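Local coordinates for protein L-asparagine oxygenase (Streptomyces coelicolor, PDB 2OG5) that catalyses the iron(II)- and 2-oxoglutarate-dependent 3-hydroxylation of L-asparagine, giving the (2S,3S)-3-hydroxyasparagine that is built into the calcium-dependent antibiotic, at residues A[88-93]-A[98-103]; A[135-138]-A[142-145]; A[144-149]-A[187-192]; A[178-183]-A[304-309]. All coordinates share one frame; numbering follows the deposited sequence.

Interaction 1 of 4, residues A[88-93]-A[98-103]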
loop_
_atom_site.group_PDB
_atom_site.type_symbol
_atom_site.label_atom_id
_atom_site.label_comp_id
_atom_site.label_asym_id
_atom_site.label_seq_id
_atom_site.Cartn_x
_atom_site.Cartn_y
_atom_site.Cartn_z
ATOM N N ALA A 88 -16.737 2.114 0.273
ATOM C CA ALA A 88 -17.147 3.505 0.069
ATOM C C ALA A 88 -17.086 4.305 1.368
ATOM O O ALA A 88 -16.730 5.487 1.377
ATOM C CB ALA A 88 -18.553 3.568 -0.529
ATOM N N GLY A 89 -17.438 3.671 2.479
ATOM C CA GLY A 89 -17.370 4.345 3.761
ATOM C C GLY A 89 -15.933 4.657 4.145
ATOM O O GLY A 89 -15.640 5.736 4.652
ATOM N N PHE A 90 -15.040 3.709 3.912
ATOM C CA PHE A 90 -13.621 3.886 4.188
ATOM C C PHE A 90 -12.999 4.981 3.314
ATOM O O PHE A 90 -12.175 5.774 3.781
ATOM C CB PHE A 90 -12.889 2.558 3.965
ATOM C CG PHE A 90 -11.415 2.648 4.178
ATOM C CD1 PHE A 90 -10.895 2.777 5.452
ATOM C CD2 PHE A 90 -10.545 2.631 3.108
ATOM C CE1 PHE A 90 -9.531 2.879 5.646
ATOM C CE2 PHE A 90 -9.173 2.750 3.308
ATOM C CZ PHE A 90 -8.681 2.861 4.578
ATOM N N ARG A 91 -13.403 5.034 2.046
ATOM C CA ARG A 91 -12.894 6.061 1.133
ATOM C C ARG A 91 -13.324 7.438 1.628
ATOM O O ARG A 91 -12.575 8.405 1.530
ATOM C CB ARG A 91 -13.406 5.826 -0.281
ATOM C CG ARG A 91 -12.760 6.717 -1.343
ATOM C CD ARG A 91 -13.514 6.609 -2.660
ATOM N NE ARG A 91 -12.782 7.230 -3.765
ATOM C CZ ARG A 91 -12.824 8.522 -4.093
ATOM N NH1 ARG A 91 -13.567 9.397 -3.432
ATOM N NH2 ARG A 91 -12.096 8.947 -5.114
ATOM N N ARG A 92 -14.532 7.526 2.163
ATOM C CA ARG A 92 -15.057 8.801 2.667
ATOM C C ARG A 92 -14.389 9.224 3.975
ATOM O O ARG A 92 -14.151 10.413 4.195
ATOM C CB ARG A 92 -16.571 8.708 2.847
ATOM C CG ARG A 92 -17.246 9.946 3.440
ATOM C CD ARG A 92 -16.978 11.176 2.627
ATOM N NE ARG A 92 -17.589 12.368 3.222
ATOM C CZ ARG A 92 -16.952 13.184 4.052
ATOM N NH1 ARG A 92 -15.701 12.932 4.421
ATOM N NH2 ARG A 92 -17.567 14.256 4.522
ATOM N N ASP A 93 -14.116 8.251 4.839
ATOM C CA ASP A 93 -13.491 8.499 6.134
ATOM C C ASP A 93 -12.708 7.251 6.543
ATOM O O ASP A 93 -13.296 6.221 6.852
ATOM C CB ASP A 93 -14.574 8.825 7.163
ATOM C CG ASP A 93 -14.020 9.147 8.537
ATOM O OD1 ASP A 93 -12.811 8.944 8.793
ATOM O OD2 ASP A 93 -14.819 9.623 9.379
ATOM N N GLY A 98 -6.629 5.217 9.954
ATOM C CA GLY A 98 -6.372 5.387 8.529
ATOM C C GLY A 98 -6.095 4.097 7.793
ATOM O O GLY A 98 -5.277 4.069 6.872
ATOM N N ALA A 99 -6.773 3.027 8.187
ATOM C CA ALA A 99 -6.536 1.707 7.627
ATOM C C ALA A 99 -7.742 0.809 7.835
ATOM O O ALA A 99 -8.514 0.988 8.778
ATOM C CB ALA A 99 -5.297 1.075 8.270
ATOM N N ILE A 100 -7.900 -0.160 6.943
ATOM C CA ILE A 100 -8.946 -1.162 7.060
ATOM C C ILE A 100 -8.343 -2.519 6.700
ATOM O O ILE A 100 -7.422 -2.585 5.883
ATOM C CB ILE A 100 -10.180 -0.819 6.172
ATOM C CG1 ILE A 100 -11.297 -1.854 6.336
ATOM C CG2 ILE A 100 -9.807 -0.703 4.702
ATOM C CD1 ILE A 100 -12.642 -1.365 5.759
ATOM N N VAL A 101 -8.826 -3.587 7.327
ATOM C CA VAL A 101 -8.470 -4.935 6.910
ATOM C C VAL A 101 -9.745 -5.705 6.586
ATOM O O VAL A 101 -10.712 -5.639 7.338
ATOM C CB VAL A 101 -7.628 -5.651 7.959
ATOM C CG1 VAL A 101 -7.257 -7.045 7.473
ATOM C CG2 VAL A 101 -6.389 -4.841 8.246
ATOM N N LEU A 102 -9.761 -6.354 5.426
ATOM C CA LEU A 102 -10.844 -7.247 5.026
ATOM C C LEU A 102 -10.300 -8.666 5.119
ATOM O O LEU A 102 -9.178 -8.919 4.692
ATOM C CB LEU A 102 -11.298 -6.963 3.589
ATOM C CG LEU A 102 -12.269 -5.810 3.296
ATOM C CD1 LEU A 102 -11.855 -4.543 3.943
ATOM C CD2 LEU A 102 -12.358 -5.656 1.776
ATOM N N ARG A 103 -11.092 -9.581 5.667
ATOM C CA ARG A 103 -10.656 -10.966 5.874
ATOM C C ARG A 103 -11.605 -11.889 5.143
ATOM O O ARG A 103 -12.805 -11.665 5.155
ATOM C CB ARG A 103 -10.675 -11.306 7.363
ATOM C CG ARG A 103 -9.895 -10.343 8.219
ATOM C CD ARG A 103 -9.959 -10.730 9.683
ATOM N NE ARG A 103 -9.314 -9.720 10.523
ATOM C CZ ARG A 103 -8.240 -9.930 11.284
ATOM N NH1 ARG A 103 -7.645 -11.119 11.338
ATOM N NH2 ARG A 103 -7.750 -8.929 12.009
#

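Interaction 2 of 4, residues A[135-138]-A[142-145]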
loop_
_atom_site.group_PDB
_atom_site.type_symbol
_atom_site.label_atom_id
_atom_site.label_comp_id
_atom_site.label_asym_id
_atom_site.label_seq_id
_atom_site.Cartn_x
_atom_site.Cartn_y
_atom_site.Cartn_z
ATOM N N MET A 135 -9.804 -5.361 -9.005
ATOM C CA MET A 135 -11.229 -5.047 -8.782
ATOM C C MET A 135 -11.360 -4.020 -7.660
ATOM O O MET A 135 -12.025 -2.994 -7.822
ATOM C CB MET A 135 -12.047 -6.302 -8.453
ATOM C CG MET A 135 -12.277 -7.208 -9.642
ATOM S SD MET A 135 -13.413 -8.585 -9.321
ATOM C CE MET A 135 -12.455 -9.576 -8.165
ATOM N N THR A 136 -10.690 -4.256 -6.538
ATOM C CA THR A 136 -10.787 -3.339 -5.402
ATOM C C THR A 136 -10.221 -1.963 -5.751
ATOM O O THR A 136 -10.780 -0.940 -5.356
ATOM C CB THR A 136 -10.082 -3.885 -4.156
ATOM O OG1 THR A 136 -10.559 -5.213 -3.894
ATOM C CG2 THR A 136 -10.351 -2.995 -2.943
ATOM N N ALA A 137 -9.119 -1.927 -6.494
ATOM C CA ALA A 137 -8.539 -0.655 -6.918
ATOM C C ALA A 137 -9.535 0.160 -7.729
ATOM O O ALA A 137 -9.657 1.371 -7.551
ATOM C CB ALA A 137 -7.267 -0.892 -7.738
ATOM N N CYS A 138 -10.255 -0.514 -8.625
ATOM C CA CYS A 138 -11.260 0.162 -9.439
ATOM C C CYS A 138 -12.484 0.622 -8.643
ATOM O O CYS A 138 -13.210 1.522 -9.081
ATOM C CB CYS A 138 -11.692 -0.736 -10.604
ATOM S SG CYS A 138 -10.455 -0.956 -11.868
ATOM N N ASP A 142 -8.667 4.165 -9.138
ATOM C CA ASP A 142 -8.087 3.347 -10.209
ATOM C C ASP A 142 -6.737 2.848 -9.760
ATOM O O ASP A 142 -6.076 3.478 -8.941
ATOM C CB ASP A 142 -7.910 4.178 -11.477
ATOM C CG ASP A 142 -9.237 4.531 -12.115
ATOM O OD1 ASP A 142 -9.853 3.632 -12.730
ATOM O OD2 ASP A 142 -9.686 5.686 -11.982
ATOM N N PRO A 143 -6.302 1.701 -10.296
ATOM C CA PRO A 143 -4.955 1.273 -9.980
ATOM C C PRO A 143 -3.939 2.142 -10.699
ATOM O O PRO A 143 -4.253 2.756 -11.709
ATOM C CB PRO A 143 -4.910 -0.154 -10.512
ATOM C CG PRO A 143 -5.867 -0.133 -11.666
ATOM C CD PRO A 143 -6.978 0.794 -11.242
ATOM N N GLY A 144 -2.724 2.165 -10.173
ATOM C CA GLY A 144 -1.628 2.872 -10.803
ATOM C C GLY A 144 -0.293 2.314 -10.366
ATOM O O GLY A 144 -0.179 1.648 -9.339
ATOM N N ALA A 145 0.729 2.584 -11.164
ATOM C CA ALA A 145 2.096 2.202 -10.816
ATOM C C ALA A 145 3.072 3.157 -11.468
ATOM O O ALA A 145 2.679 3.989 -12.273
ATOM C CB ALA A 145 2.390 0.772 -11.206
#

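Interaction 3 of 4, residues A[144-149]-A[187-192]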
loop_
_atom_site.group_PDB
_atom_site.type_symbol
_atom_site.label_atom_id
_atom_site.label_comp_id
_atom_site.label_asym_id
_atom_site.label_seq_id
_atom_site.Cartn_x
_atom_site.Cartn_y
_atom_site.Cartn_z
ATOM N N GLY A 144 -2.724 2.165 -10.173
ATOM C CA GLY A 144 -1.628 2.872 -10.803
ATOM C C GLY A 144 -0.293 2.314 -10.366
ATOM O O GLY A 144 -0.179 1.648 -9.339
ATOM N N ALA A 145 0.729 2.584 -11.164
ATOM C CA ALA A 145 2.096 2.202 -10.816
ATOM C C ALA A 145 3.072 3.157 -11.468
ATOM O O ALA A 145 2.679 3.989 -12.273
ATOM C CB ALA A 145 2.390 0.772 -11.206
ATOM N N PHE A 146 4.340 3.042 -11.081
ATOM C CA PHE A 146 5.371 3.991 -11.490
ATOM C C PHE A 146 6.414 3.245 -12.291
ATOM O O PHE A 146 6.914 2.227 -11.845
ATOM C CB PHE A 146 6.004 4.637 -10.252
ATOM C CG PHE A 146 4.996 5.324 -9.384
ATOM C CD1 PHE A 146 4.704 6.658 -9.568
ATOM C CD2 PHE A 146 4.280 4.604 -8.429
ATOM C CE1 PHE A 146 3.738 7.291 -8.793
ATOM C CE2 PHE A 146 3.309 5.231 -7.650
ATOM C CZ PHE A 146 3.040 6.569 -7.837
ATOM N N LEU A 147 6.735 3.759 -13.478
ATOM C CA LEU A 147 7.622 3.032 -14.393
ATOM C C LEU A 147 8.962 2.622 -13.742
ATOM O O LEU A 147 9.436 1.487 -13.937
ATOM C CB LEU A 147 7.834 3.856 -15.662
ATOM C CG LEU A 147 8.658 3.172 -16.756
ATOM C CD1 LEU A 147 8.068 1.806 -17.125
ATOM C CD2 LEU A 147 8.792 4.050 -17.994
ATOM N N PRO A 148 9.593 3.523 -12.969
ATOM C CA PRO A 148 10.871 3.150 -12.341
ATOM C C PRO A 148 10.833 2.196 -11.145
ATOM O O PRO A 148 11.898 1.846 -10.609
ATOM C CB PRO A 148 11.437 4.503 -11.880
ATOM C CG PRO A 148 10.704 5.507 -12.637
ATOM C CD PRO A 148 9.319 4.950 -12.756
ATOM N N GLU A 149 9.640 1.779 -10.721
ATOM C CA GLU A 149 9.493 0.899 -9.561
ATOM C C GLU A 149 8.727 -0.369 -9.966
ATOM O O GLU A 149 7.574 -0.298 -10.403
ATOM C CB GLU A 149 8.759 1.655 -8.452
ATOM C CG GLU A 149 8.314 0.831 -7.261
ATOM C CD GLU A 149 7.442 1.617 -6.294
ATOM O OE1 GLU A 149 6.472 2.279 -6.739
ATOM O OE2 GLU A 149 7.729 1.554 -5.075
ATOM N N HIS A 187 2.300 12.523 -7.188
ATOM C CA HIS A 187 1.163 11.631 -7.406
ATOM C C HIS A 187 1.387 10.293 -6.736
ATOM O O HIS A 187 1.023 9.247 -7.266
ATOM C CB HIS A 187 0.914 11.458 -8.903
ATOM C CG HIS A 187 0.543 12.732 -9.580
ATOM N ND1 HIS A 187 -0.585 13.440 -9.242
ATOM C CD2 HIS A 187 1.144 13.427 -10.574
ATOM C CE1 HIS A 187 -0.658 14.527 -9.987
ATOM N NE2 HIS A 187 0.381 14.545 -10.803
ATOM N N ARG A 188 1.962 10.341 -5.542
ATOM C CA ARG A 188 2.139 9.142 -4.737
ATOM C C ARG A 188 0.794 8.451 -4.488
ATOM O O ARG A 188 -0.261 9.075 -4.567
ATOM C CB ARG A 188 2.820 9.499 -3.426
ATOM C CG ARG A 188 2.027 10.416 -2.522
ATOM C CD ARG A 188 2.921 10.930 -1.405
ATOM N NE ARG A 188 2.307 12.023 -0.661
ATOM C CZ ARG A 188 2.291 13.298 -1.050
ATOM N NH1 ARG A 188 2.852 13.682 -2.188
ATOM N NH2 ARG A 188 1.707 14.210 -0.285
ATOM N N PRO A 189 0.826 7.138 -4.205
ATOM C CA PRO A 189 -0.434 6.439 -4.006
ATOM C C PRO A 189 -1.324 7.111 -2.974
ATOM O O PRO A 189 -0.833 7.601 -1.953
ATOM C CB PRO A 189 0.026 5.061 -3.516
ATOM C CG PRO A 189 1.355 4.892 -4.143
ATOM C CD PRO A 189 1.983 6.239 -4.086
ATOM N N ASP A 190 -2.629 7.101 -3.217
ATOM C CA ASP A 190 -3.606 7.542 -2.221
ATOM C C ASP A 190 -3.928 6.419 -1.250
ATOM O O ASP A 190 -4.018 6.659 -0.044
ATOM C CB ASP A 190 -4.832 8.084 -2.928
ATOM C CG ASP A 190 -4.489 9.291 -3.784
ATOM O OD1 ASP A 190 -4.051 10.313 -3.222
ATOM O OD2 ASP A 190 -4.588 9.204 -5.030
ATOM N N PHE A 191 -4.077 5.198 -1.764
ATOM C CA PHE A 191 -4.154 3.992 -0.926
ATOM C C PHE A 191 -3.097 2.995 -1.355
ATOM O O PHE A 191 -2.786 2.891 -2.550
ATOM C CB PHE A 191 -5.530 3.318 -0.987
ATOM C CG PHE A 191 -6.661 4.211 -0.586
ATOM C CD1 PHE A 191 -6.955 4.440 0.753
ATOM C CD2 PHE A 191 -7.457 4.806 -1.545
ATOM C CE1 PHE A 191 -7.989 5.272 1.114
ATOM C CE2 PHE A 191 -8.509 5.634 -1.181
ATOM C CZ PHE A 191 -8.760 5.876 0.153
ATOM N N VAL A 192 -2.582 2.238 -0.385
ATOM C CA VAL A 192 -1.723 1.090 -0.647
ATOM C C VAL A 192 -2.454 -0.152 -0.155
ATOM O O VAL A 192 -2.873 -0.204 1.007
ATOM C CB VAL A 192 -0.386 1.205 0.095
ATOM C CG1 VAL A 192 0.491 -0.037 -0.155
ATOM C CG2 VAL A 192 0.349 2.478 -0.339
#

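Interaction 4 of 4, residues A[178-183]-A[304-309]. With NA (sodium ion), chain B.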
loop_
_atom_site.group_PDB
_atom_site.type_symbol
_atom_site.label_atom_id
_atom_site.label_comp_id
_atom_site.label_asym_id
_atom_site.label_seq_id
_atom_site.Cartn_x
_atom_site.Cartn_y
_atom_site.Cartn_z
ATOM N N PHE A 178 9.164 3.417 9.177
ATOM C CA PHE A 178 7.893 4.062 8.824
ATOM C C PHE A 178 8.033 5.064 7.692
ATOM O O PHE A 178 8.945 5.893 7.688
ATOM C CB PHE A 178 7.290 4.790 10.032
ATOM C CG PHE A 178 6.690 3.868 11.059
ATOM C CD1 PHE A 178 5.566 3.101 10.773
ATOM C CD2 PHE A 178 7.242 3.792 12.333
ATOM C CE1 PHE A 178 5.017 2.256 11.740
ATOM C CE2 PHE A 178 6.693 2.953 13.299
ATOM C CZ PHE A 178 5.581 2.196 13.004
ATOM N N HIS A 179 7.090 5.000 6.752
ATOM C CA HIS A 179 7.067 5.914 5.622
ATOM C C HIS A 179 5.693 5.954 4.972
ATOM O O HIS A 179 4.929 4.989 5.031
ATOM C CB HIS A 179 8.102 5.492 4.571
ATOM C CG HIS A 179 7.848 4.138 3.982
ATOM N ND1 HIS A 179 8.150 2.964 4.643
ATOM C CD2 HIS A 179 7.309 3.770 2.797
ATOM C CE1 HIS A 179 7.804 1.935 3.891
ATOM N NE2 HIS A 179 7.290 2.396 2.764
ATOM N N ASN A 180 5.402 7.091 4.345
ATOM C CA ASN A 180 4.366 7.153 3.317
ATOM C C ASN A 180 4.969 6.560 2.052
ATOM O O ASN A 180 6.146 6.797 1.760
ATOM C CB ASN A 180 3.937 8.598 3.038
ATOM C CG ASN A 180 3.247 9.250 4.227
ATOM O OD1 ASN A 180 3.771 10.196 4.806
ATOM N ND2 ASN A 180 2.062 8.756 4.583
ATOM N N GLU A 181 4.182 5.771 1.330
ATOM C CA GLU A 181 4.640 5.184 0.076
ATOM C C GLU A 181 4.968 6.282 -0.931
ATOM O O GLU A 181 4.144 7.151 -1.192
ATOM C CB GLU A 181 3.566 4.261 -0.497
ATOM C CG GLU A 181 4.069 3.350 -1.598
ATOM C CD GLU A 181 5.045 2.323 -1.102
ATOM O OE1 GLU A 181 5.019 2.007 0.106
ATOM O OE2 GLU A 181 5.877 1.838 -1.907
ATOM N N ASN A 182 6.175 6.219 -1.487
ATOM C CA ASN A 182 6.645 7.138 -2.515
ATOM C C ASN A 182 6.410 8.585 -2.100
ATOM O O ASN A 182 5.898 9.395 -2.872
ATOM C CB ASN A 182 5.998 6.832 -3.887
ATOM C CG ASN A 182 6.342 5.431 -4.403
ATOM O OD1 ASN A 182 5.635 4.868 -5.258
ATOM N ND2 ASN A 182 7.420 4.857 -3.883
ATOM N N ALA A 183 6.824 8.903 -0.869
ATOM C CA ALA A 183 6.584 10.210 -0.260
ATOM C C ALA A 183 7.076 11.370 -1.126
ATOM O O ALA A 183 6.463 12.437 -1.144
ATOM C CB ALA A 183 7.232 10.281 1.141
ATOM N N VAL A 304 -4.250 0.756 3.325
ATOM C CA VAL A 304 -3.691 1.858 4.096
ATOM C C VAL A 304 -3.968 3.173 3.358
ATOM O O VAL A 304 -3.733 3.277 2.162
ATOM C CB VAL A 304 -2.172 1.672 4.265
ATOM C CG1 VAL A 304 -1.570 2.801 5.071
ATOM C CG2 VAL A 304 -1.860 0.300 4.922
ATOM N N ASP A 305 -4.527 4.145 4.065
ATOM C CA ASP A 305 -4.738 5.480 3.531
ATOM C C ASP A 305 -3.424 6.230 3.617
ATOM O O ASP A 305 -3.014 6.695 4.679
ATOM C CB ASP A 305 -5.837 6.189 4.317
ATOM C CG ASP A 305 -6.188 7.544 3.738
ATOM O OD1 ASP A 305 -5.346 8.095 2.990
ATOM O OD2 ASP A 305 -7.290 8.071 4.045
ATOM N N ASN A 306 -2.751 6.328 2.481
ATOM C CA ASN A 306 -1.405 6.873 2.401
ATOM C C ASN A 306 -1.349 8.383 2.554
ATOM O O ASN A 306 -0.243 8.948 2.609
ATOM C CB ASN A 306 -0.776 6.463 1.058
ATOM C CG ASN A 306 0.739 6.650 1.019
ATOM O OD1 ASN A 306 1.454 6.262 1.959
ATOM N ND2 ASN A 306 1.242 7.207 -0.084
ATOM N N ARG A 307 -2.508 9.041 2.616
ATOM C CA ARG A 307 -2.551 10.487 2.900
ATOM C C ARG A 307 -2.324 10.775 4.386
ATOM O O ARG A 307 -1.803 11.842 4.734
ATOM C CB ARG A 307 -3.906 11.105 2.516
ATOM C CG ARG A 307 -4.125 11.479 1.055
ATOM C CD ARG A 307 -4.585 10.331 0.200
ATOM N NE ARG A 307 -5.805 9.683 0.676
ATOM C CZ ARG A 307 -7.042 9.917 0.241
ATOM N NH1 ARG A 307 -7.285 10.771 -0.736
ATOM N NH2 ARG A 307 -8.056 9.262 0.779
ATOM N N VAL A 308 -2.717 9.839 5.254
ATOM C CA VAL A 308 -2.726 10.074 6.701
ATOM C C VAL A 308 -1.980 9.016 7.515
ATOM O O VAL A 308 -1.780 9.198 8.716
ATOM C CB VAL A 308 -4.162 10.197 7.257
ATOM C CG1 VAL A 308 -4.825 11.469 6.752
ATOM C CG2 VAL A 308 -4.992 8.964 6.931
ATOM N N THR A 309 -1.547 7.934 6.876
ATOM C CA THR A 309 -0.978 6.800 7.587
ATOM C C THR A 309 0.331 6.374 6.957
ATOM O O THR A 309 0.393 6.181 5.739
ATOM C CB THR A 309 -1.992 5.639 7.596
ATOM O OG1 THR A 309 -3.157 6.078 8.292
ATOM C CG2 THR A 309 -1.455 4.380 8.289
HETATM NA NA NA B . 5.811 0.879 1.562
HETATM O O HOH W 1 7.240 0.702 0.237
HETATM O O HOH W 2 6.578 -0.925 2.118
HETATM O O HOH W 3 4.518 -1.107 0.635
#

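Interaction 1 of 4, residues A[88-93]-A[98-103]
Ile100 sets a single methyl on the ring of Phe90. Its CG2 stands 3.5 Å from the centroid of the Phe90 ring and only 1° off the ring normal, a CH-pi contact over the middle of one face. Because the methyl is so well centred, its distances to the ring carbons are nearly equal, with Phe90 CE1 at 3.7 Å from Ile100 CG2. CB of Ile100 stands above the CD1-CE1 edge, while CG1, trans to the backbone N with chi1 -178°, carries the longer branch off and leaves CG2 to do the touching. Phe90 is likewise extended about chi1 (178°), which sends its ring out from the helix toward the strand. Near CE1 the partner becomes backbone: CE1 of Phe90 comes to 3.5 Å from the carbonyl carbon of Ala99, while Gly98 C lies at the ring edge, near its plane. With no hydrogen bond between the segments, apolar packing carries the contact. Both side chains also rest on Ile303 of the neighbouring strand 301-305, and Phe90 touches Tyr36 as well. This is helix-on-sheet packing, in which the C-terminal turn of helix 81-92 packs on the start of strand 99-103 in the larger sheet of a jelly-roll oxygenase.

Interaction 2 of 4, residues A[135-138]-A[142-145]
Two small side chains of the helix meet one proline ring here. Ala137 points its methyl at the strand, and its CB lies 3.7 Å from CB of Pro143, with the ring N and CD of Pro143 only slightly farther off. Cys138, next along the helix, reaches the same ring by its sulfur: SG of Cys138 comes to 3.9 Å from Pro143 CD. That approach follows from its chi1 of -71°, which places SG opposite the carbonyl carbon and next to the backbone N. Pro143 thus meets Ala137 with CB, N and CD, and Cys138 with CD. Asp142 directs its CB away from the helix and comes near through its backbone; its N is 3.4 Å from Ala137 O, but the angle is too poor for a hydrogen bond. The carboxylate turns to another partner, its OD1 forming a salt bridge with Arg73. The CA atoms of Cys138 and Asp142 are 4.6 Å apart, as the chain turns sharply from helix 128-140 into strand 142-146. Helix 66-76 adds Val69 against both Cys138 and Pro143, while strand 326-333, the antiparallel neighbour of 142-146, lays Thr330 against both Ala137 and Pro143.

Interaction 3 of 4, residues A[144-149]-A[187-192]
Beside the asparagine-binding site, next to the substrate-binding residue Asn182, stands Phe146, whose ring reaches across to the segment 187-192. The ring makes the contact with its far end. CZ of Phe146 lies 3.4 Å from the carbonyl oxygen of His187, which sits at the ring edge and in its plane, where the ring hydrogens are slightly positive. That oxygen is buried by the contact and has no hydrogen-bond partner anywhere in the model, so the aromatic edge is probably a mildly favourable neighbour for it. On the CE2 side the proline takes over: CD of Pro189 is 3.9 Å from CZ of Phe146, and its CG approaches CE2, the two side chains running at a slant to each other and the proline lying neither squarely over the face nor at the edge. The chi1 of Phe146, -57°, puts CG opposite the carbonyl carbon and swings the ring off the strand toward 187-192.

Phe146 is the last residue of strand 142-146 in the larger sheet of the jelly-roll fold, and it opens a type I beta turn closed by a bond from Glu149 N to Phe146 O, 3.0 Å long. The turn brings Glu149, which binds L-asparagine, round toward the pocket. Beyond Pro189, Asp190 and Phe191 form a classic beta bulge opposite Val332 as strand 191-196 begins. His185 meets the Phe146 ring edge-to-face, and Phe331 of strand 326-333 touches Phe146, Glu149 and Pro189 alike.

Interaction 4 of 4, residues A[178-183]-A[304-309]
Asn306 reaches across to the backbone of Glu181. From its CB, the side chain runs to a CG held trans to the backbone N (chi1 -164°), which carries the amide toward the metal-binding loop; CG itself lies near Glu181 N and CB. At the tip the amide splits its work. OD1 accepts a hydrogen bond from Glu181 N at 2.8 Å, the donor tilted somewhat from the carbonyl plane. ND2 gives a hydrogen to Glu181 O at 3.1 Å, a bond of 155° that meets a lone pair in the carbonyl plane. The amide thus reads both the N-H and the C=O of one residue, which should fix its rotation, and ND2 has a second acceptor in Pro189 O.

Asn180 lies against Asn306 with its amide plane turned 69° from that of Asn306; Asn180 ND2 is 3.0 Å from Asn306 O, while Asn180 OD1 accepts from Val264 N. Behind Asn306, OD1 of Asp305 forms an Asx turn with Arg307 N and a salt bridge to Arg307 NE.

Glu181 binds the sodium ion through OE1 at 2.0 Å, and His179 does so through NE2 at 2.4 Å; His311 and three waters complete the shell. His179, Glu181 and His311 are the iron ligands, a facial triad of two histidines and one carboxylate; here sodium occupies their site. Asn306 is therefore a second-shell residue: by bonding both the N and the O of Glu181, in the peptide groups before and after its CA, it probably helps hold that carboxylate in position for the metal.

All four contacts reach the larger mixed sheet of the jelly roll. Along the chain interaction 1 closes before interaction 2 opens, interaction 3 starts on strand 142-146 where interaction 2 ends, and interactions 3 and 4 interleave. Interactions 2 and 3 share Gly144 and Ala145, their centres about 10 Å apart. Interactions 3 and 4, with centres about 11 Å apart, meet where strands 191-196 and 301-305 run side by side, bringing substrate-binding and metal-binding loops together. Interaction 1 touches both: Phe90 packs on Phe191, and Gly98 O probably accepts a hydrogen bond from Asp305 N. Helix packing at interactions 1 and 2 thus lies on the same sheet that carries the active-site loops.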